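Local coordinates for protein plantazolicin methyltransferase BamL (Bacillus amyloliquefaciens subsp. plantarum, PDB 5DLY) that probably methylates a precursor of the antibiotic plantazolicin as an N-methyltransferase, and binds S-adenosyl-L-homocysteine together with a thiazole substrate analogue, at residues S154-V159 with G260-N265; R58-V63 with Q124-I129. One frame throughout, in Å; residues are numbered along the deposited sequence.

Interaction 1 (S154-V159 with G260-N265)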
# COMPACT_ATOMS: atom_id res chain seq x y z
N SER A 154 -0.03 1.49 -16.64
CA SER A 154 -0.41 1.11 -15.28
C SER A 154 0.73 1.21 -14.29
O SER A 154 1.90 1.30 -14.65
CB SER A 154 -0.94 -0.33 -15.27
OG SER A 154 0.09 -1.21 -15.71
N CYS A 155 0.37 1.12 -13.01
CA CYS A 155 1.37 0.98 -11.96
C CYS A 155 0.84 0.22 -10.76
O CYS A 155 -0.36 0.28 -10.47
CB CYS A 155 1.92 2.35 -11.52
SG CYS A 155 0.65 3.43 -10.85
N ILE A 156 1.74 -0.50 -10.10
CA ILE A 156 1.54 -0.96 -8.72
C ILE A 156 2.23 0.07 -7.84
O ILE A 156 3.40 0.37 -8.07
CB ILE A 156 2.17 -2.34 -8.45
CG1 ILE A 156 1.71 -3.36 -9.50
CG2 ILE A 156 1.81 -2.83 -7.05
CD1 ILE A 156 2.31 -4.74 -9.36
N TYR A 157 1.53 0.58 -6.83
CA TYR A 157 2.14 1.47 -5.84
C TYR A 157 2.07 0.81 -4.47
O TYR A 157 0.99 0.45 -4.00
CB TYR A 157 1.45 2.85 -5.84
CG TYR A 157 2.05 3.87 -4.87
CD1 TYR A 157 3.43 3.99 -4.73
CD2 TYR A 157 1.23 4.73 -4.13
CE1 TYR A 157 3.98 4.93 -3.85
CE2 TYR A 157 1.77 5.67 -3.26
CZ TYR A 157 3.15 5.76 -3.12
OH TYR A 157 3.71 6.68 -2.26
N ILE A 158 3.23 0.65 -3.84
CA ILE A 158 3.39 -0.08 -2.58
C ILE A 158 3.95 0.88 -1.55
O ILE A 158 4.97 1.53 -1.81
CB ILE A 158 4.38 -1.26 -2.73
CG1 ILE A 158 3.94 -2.22 -3.85
CG2 ILE A 158 4.54 -2.02 -1.41
CD1 ILE A 158 4.98 -3.26 -4.24
N VAL A 159 3.29 1.00 -0.40
CA VAL A 159 3.79 1.82 0.71
C VAL A 159 3.82 0.91 1.92
O VAL A 159 2.83 0.28 2.23
CB VAL A 159 2.87 3.04 0.98
CG1 VAL A 159 3.45 3.93 2.08
CG2 VAL A 159 2.69 3.85 -0.29
N GLY A 260 7.34 2.12 -3.20
CA GLY A 260 7.79 1.35 -4.37
C GLY A 260 6.78 1.43 -5.49
O GLY A 260 5.57 1.41 -5.24
N TRP A 261 7.29 1.57 -6.71
CA TRP A 261 6.45 1.58 -7.91
C TRP A 261 6.92 0.53 -8.88
O TRP A 261 8.13 0.36 -9.11
CB TRP A 261 6.52 2.94 -8.64
CG TRP A 261 6.19 4.13 -7.81
CD1 TRP A 261 7.02 4.76 -6.92
CD2 TRP A 261 4.96 4.86 -7.80
NE1 TRP A 261 6.37 5.82 -6.35
CE2 TRP A 261 5.11 5.92 -6.88
CE3 TRP A 261 3.75 4.73 -8.50
CZ2 TRP A 261 4.09 6.83 -6.61
CZ3 TRP A 261 2.72 5.64 -8.24
CH2 TRP A 261 2.90 6.68 -7.30
N ILE A 262 5.95 -0.20 -9.44
CA ILE A 262 6.17 -1.07 -10.59
C ILE A 262 5.32 -0.47 -11.71
O ILE A 262 4.09 -0.43 -11.62
CB ILE A 262 5.78 -2.53 -10.25
CG1 ILE A 262 6.74 -3.11 -9.22
CG2 ILE A 262 5.82 -3.41 -11.49
CD1 ILE A 262 6.17 -4.29 -8.45
N ILE A 263 6.00 0.02 -12.74
CA ILE A 263 5.37 0.86 -13.77
C ILE A 263 5.39 0.15 -15.12
O ILE A 263 6.45 -0.26 -15.59
CB ILE A 263 6.11 2.21 -13.89
CG1 ILE A 263 6.02 2.98 -12.57
CG2 ILE A 263 5.54 3.05 -15.04
CD1 ILE A 263 7.24 3.82 -12.26
N LYS A 264 4.22 -0.02 -15.72
CA LYS A 264 4.14 -0.61 -17.06
C LYS A 264 3.69 0.43 -18.09
O LYS A 264 2.66 1.09 -17.94
CB LYS A 264 3.25 -1.86 -17.09
CG LYS A 264 3.27 -2.59 -18.43
CD LYS A 264 2.50 -3.90 -18.35
CE LYS A 264 2.53 -4.65 -19.67
NZ LYS A 264 2.04 -6.04 -19.50
N ASN A 265 4.49 0.55 -19.15
CA ASN A 265 4.18 1.44 -20.25
C ASN A 265 4.52 0.75 -21.56
O ASN A 265 5.66 0.79 -22.02
CB ASN A 265 4.94 2.76 -20.09
CG ASN A 265 4.49 3.82 -21.09
OD1 ASN A 265 3.50 3.66 -21.80
ND2 ASN A 265 5.23 4.92 -21.14

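Interaction 2 (R58-V63 with Q124-I129)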
# COMPACT_ATOMS: atom_id res chain seq x y z
N ARG A 58 -4.47 10.69 -18.73
CA ARG A 58 -5.88 10.43 -18.49
C ARG A 58 -6.02 9.92 -17.06
O ARG A 58 -5.02 9.58 -16.42
CB ARG A 58 -6.45 9.41 -19.48
CG ARG A 58 -5.85 8.01 -19.39
CD ARG A 58 -6.74 7.01 -20.10
NE ARG A 58 -6.16 5.67 -20.19
CZ ARG A 58 -6.23 4.75 -19.23
NH1 ARG A 58 -6.83 5.00 -18.07
NH2 ARG A 58 -5.69 3.56 -19.43
N GLU A 59 -7.25 9.90 -16.56
CA GLU A 59 -7.55 9.30 -15.28
C GLU A 59 -7.57 7.77 -15.43
O GLU A 59 -7.87 7.25 -16.51
CB GLU A 59 -8.87 9.82 -14.73
CG GLU A 59 -8.81 11.29 -14.30
CD GLU A 59 -10.16 11.86 -13.90
OE1 GLU A 59 -10.17 12.96 -13.29
OE2 GLU A 59 -11.20 11.23 -14.18
N PRO A 60 -7.23 7.04 -14.36
CA PRO A 60 -7.32 5.58 -14.45
C PRO A 60 -8.77 5.12 -14.60
O PRO A 60 -9.68 5.80 -14.12
CB PRO A 60 -6.76 5.12 -13.10
CG PRO A 60 -7.01 6.28 -12.18
CD PRO A 60 -6.74 7.47 -13.04
N TYR A 61 -8.97 3.97 -15.25
CA TYR A 61 -10.30 3.39 -15.41
C TYR A 61 -10.62 2.43 -14.27
O TYR A 61 -11.78 2.06 -14.07
CB TYR A 61 -10.43 2.61 -16.72
CG TYR A 61 -10.37 3.44 -17.98
CD1 TYR A 61 -9.48 3.13 -18.99
CD2 TYR A 61 -11.23 4.53 -18.16
CE1 TYR A 61 -9.42 3.88 -20.16
CE2 TYR A 61 -11.18 5.29 -19.32
CZ TYR A 61 -10.27 4.96 -20.31
OH TYR A 61 -10.21 5.70 -21.47
N SER A 62 -9.58 1.99 -13.56
CA SER A 62 -9.72 0.91 -12.59
C SER A 62 -8.65 1.00 -11.51
O SER A 62 -7.49 1.34 -11.81
CB SER A 62 -9.65 -0.45 -13.29
OG SER A 62 -8.46 -0.58 -14.08
N VAL A 63 -9.04 0.72 -10.28
CA VAL A 63 -8.13 0.59 -9.14
C VAL A 63 -8.44 -0.71 -8.42
O VAL A 63 -9.59 -0.96 -8.08
CB VAL A 63 -8.23 1.78 -8.15
CG1 VAL A 63 -7.32 1.58 -6.95
CG2 VAL A 63 -7.87 3.09 -8.84
N GLN A 124 -5.77 -4.02 -14.90
CA GLN A 124 -5.98 -2.92 -13.97
C GLN A 124 -5.00 -1.78 -14.24
O GLN A 124 -3.82 -2.03 -14.52
CB GLN A 124 -5.80 -3.40 -12.53
CG GLN A 124 -6.74 -4.53 -12.15
CD GLN A 124 -8.19 -4.07 -12.12
OE1 GLN A 124 -8.59 -3.27 -11.27
NE2 GLN A 124 -9.00 -4.59 -13.05
N ASP A 125 -5.49 -0.55 -14.14
CA ASP A 125 -4.65 0.63 -14.36
C ASP A 125 -3.80 0.94 -13.13
O ASP A 125 -2.65 1.36 -13.26
CB ASP A 125 -5.51 1.84 -14.74
CG ASP A 125 -5.99 1.81 -16.19
OD1 ASP A 125 -5.50 1.00 -17.00
OD2 ASP A 125 -6.89 2.62 -16.51
N ILE A 126 -4.37 0.75 -11.95
CA ILE A 126 -3.65 0.94 -10.69
C ILE A 126 -3.92 -0.23 -9.77
O ILE A 126 -5.06 -0.63 -9.58
CB ILE A 126 -4.08 2.25 -9.98
CG1 ILE A 126 -3.88 3.45 -10.92
CG2 ILE A 126 -3.33 2.42 -8.66
CD1 ILE A 126 -4.37 4.77 -10.38
N ILE A 127 -2.84 -0.77 -9.21
CA ILE A 127 -2.92 -1.76 -8.15
C ILE A 127 -2.23 -1.14 -6.93
O ILE A 127 -1.09 -0.69 -7.02
CB ILE A 127 -2.27 -3.10 -8.58
CG1 ILE A 127 -2.94 -3.64 -9.85
CG2 ILE A 127 -2.33 -4.11 -7.44
CD1 ILE A 127 -2.29 -4.87 -10.45
N PHE A 128 -2.95 -1.08 -5.81
CA PHE A 128 -2.49 -0.37 -4.62
C PHE A 128 -2.25 -1.37 -3.50
O PHE A 128 -3.10 -2.22 -3.21
CB PHE A 128 -3.60 0.60 -4.21
CG PHE A 128 -3.22 1.64 -3.17
CD1 PHE A 128 -1.95 2.22 -3.11
CD2 PHE A 128 -4.20 2.09 -2.28
CE1 PHE A 128 -1.67 3.21 -2.18
CE2 PHE A 128 -3.92 3.07 -1.36
CZ PHE A 128 -2.65 3.64 -1.31
N ILE A 129 -1.07 -1.31 -2.89
CA ILE A 129 -0.75 -2.18 -1.75
C ILE A 129 -0.28 -1.28 -0.62
O ILE A 129 0.91 -0.97 -0.49
CB ILE A 129 0.35 -3.22 -2.08
CG1 ILE A 129 0.08 -3.93 -3.43
CG2 ILE A 129 0.44 -4.23 -0.96
CD1 ILE A 129 1.15 -4.95 -3.80

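Interaction 1 (S154-V159 with G260-N265)
The amide N of Ile156 meets the carbonyl O of Ile262 at 2.8 Å, one of six backbone bonds that zip strands 154-159 and 260-265 together. They run antiparallel, 174° between their directions, and belong to the part of the Rossmann-like methyltransferase sheet where strand 258-265 is the reversed one, as in the class I fold. Ser154, Ile156 and Ile158 form hydrogen-bonded pairs with Lys264, Ile262 and Gly260; Cys155 with Ile263 and Tyr157 with Trp261 are the non-hydrogen-bonded pairs between them.

On the face bearing these aromatics, Tyr157 and Trp261 make an offset stack, with the tyrosine ring centroid 3.9 Å from that of the indole six-membered ring and the planes 19° apart. Tyr157 CD1 sits above the middle of the indole, 3.3 Å from Trp261 CE2. Trp261 CG lies beside its own backbone N (chi1 -55°), which swings the indole across to the neighbouring strand. Wide flat side chains suit this face because helix 23-56 packs on it, Thr47 touching the side chains of both; Trp261 NE1 is satisfied by the Gly219 carbonyl.

On the other face, the branched side chains of Ile156 and Ile262 lie alongside each other, their CD1 atoms 4.0 Å apart, packed against helix 139-148. Back among the aromatics, Cys155 SG meets the indole edge in its plane, 4.0 Å from Trp261 CZ3.

Interaction 2 (R58-V63 with Q124-I129)
Arg58 and Asp125 cross at about a right angle beside the N-terminal ends of two parallel neighbours, strands 62-66 and 124-130, at the centre of the Rossmann-like methyltransferase sheet. The guanidinium comes end-on and gives both terminal nitrogens to one oxygen in a salt bridge: Arg58 NH1 is 2.8 Å from Asp125 OD2, while NH2 makes a longer, more bent bond to it. OD2 lies in the guanidinium plane, yet the arginine reaches it from above the carboxylate plane, the two planes being 43° apart. The Tyr61 amide N takes the anti side of the same oxygen at 2.8 Å, nearly straight at 174°. Three N-H groups thus grip OD2, which should help keep the aspartate ionised; OD1 bonds to Ser151 OG.

The guanidinium is also fixed in its orientation. Its NH1 donates to the Glu59 carbonyl O, and Tyr61 CE1 lies 3.4 Å above the middle of its plane. Arginine suits the place because its extended chain brings in-plane N-H groups to both the carboxylate and this carbonyl.

Next to the charged group the contact becomes apolar. The compact ring of Pro60 crosses the end of Ile126, with Pro60 CG 3.5 Å from Ile126 CD1, and Val63 lies beside Ile126 in the one parallel bridge. Small Ser62 turns back toward the opposite backbone: its OG, placed between its own N and carbonyl carbon (chi1 54°), accepts from Asp125 N at 3.0 Å.

From the N terminus, the chain leaves helix 23-56, enters 58-63, runs through strands 85-90 and 107-110, and returns at 124-129; interaction 2 closes that loop. Helix 139-148 then leads to 154-159, from which a second, longer and about half helical excursion, including strand 209-214, comes back at 260-265 to close interaction 1. The two loops therefore follow in series, neither enclosing nor crossing the other. Interaction 2 joins two central parallel strands, interaction 1 the last parallel strand to the reversed one. Strands 124-130 and 154-160 are neighbours, and probable backbone hydrogen bonds between Tyr157 and both Ile127 and Ile129 make both contacts part of one continuous sheet.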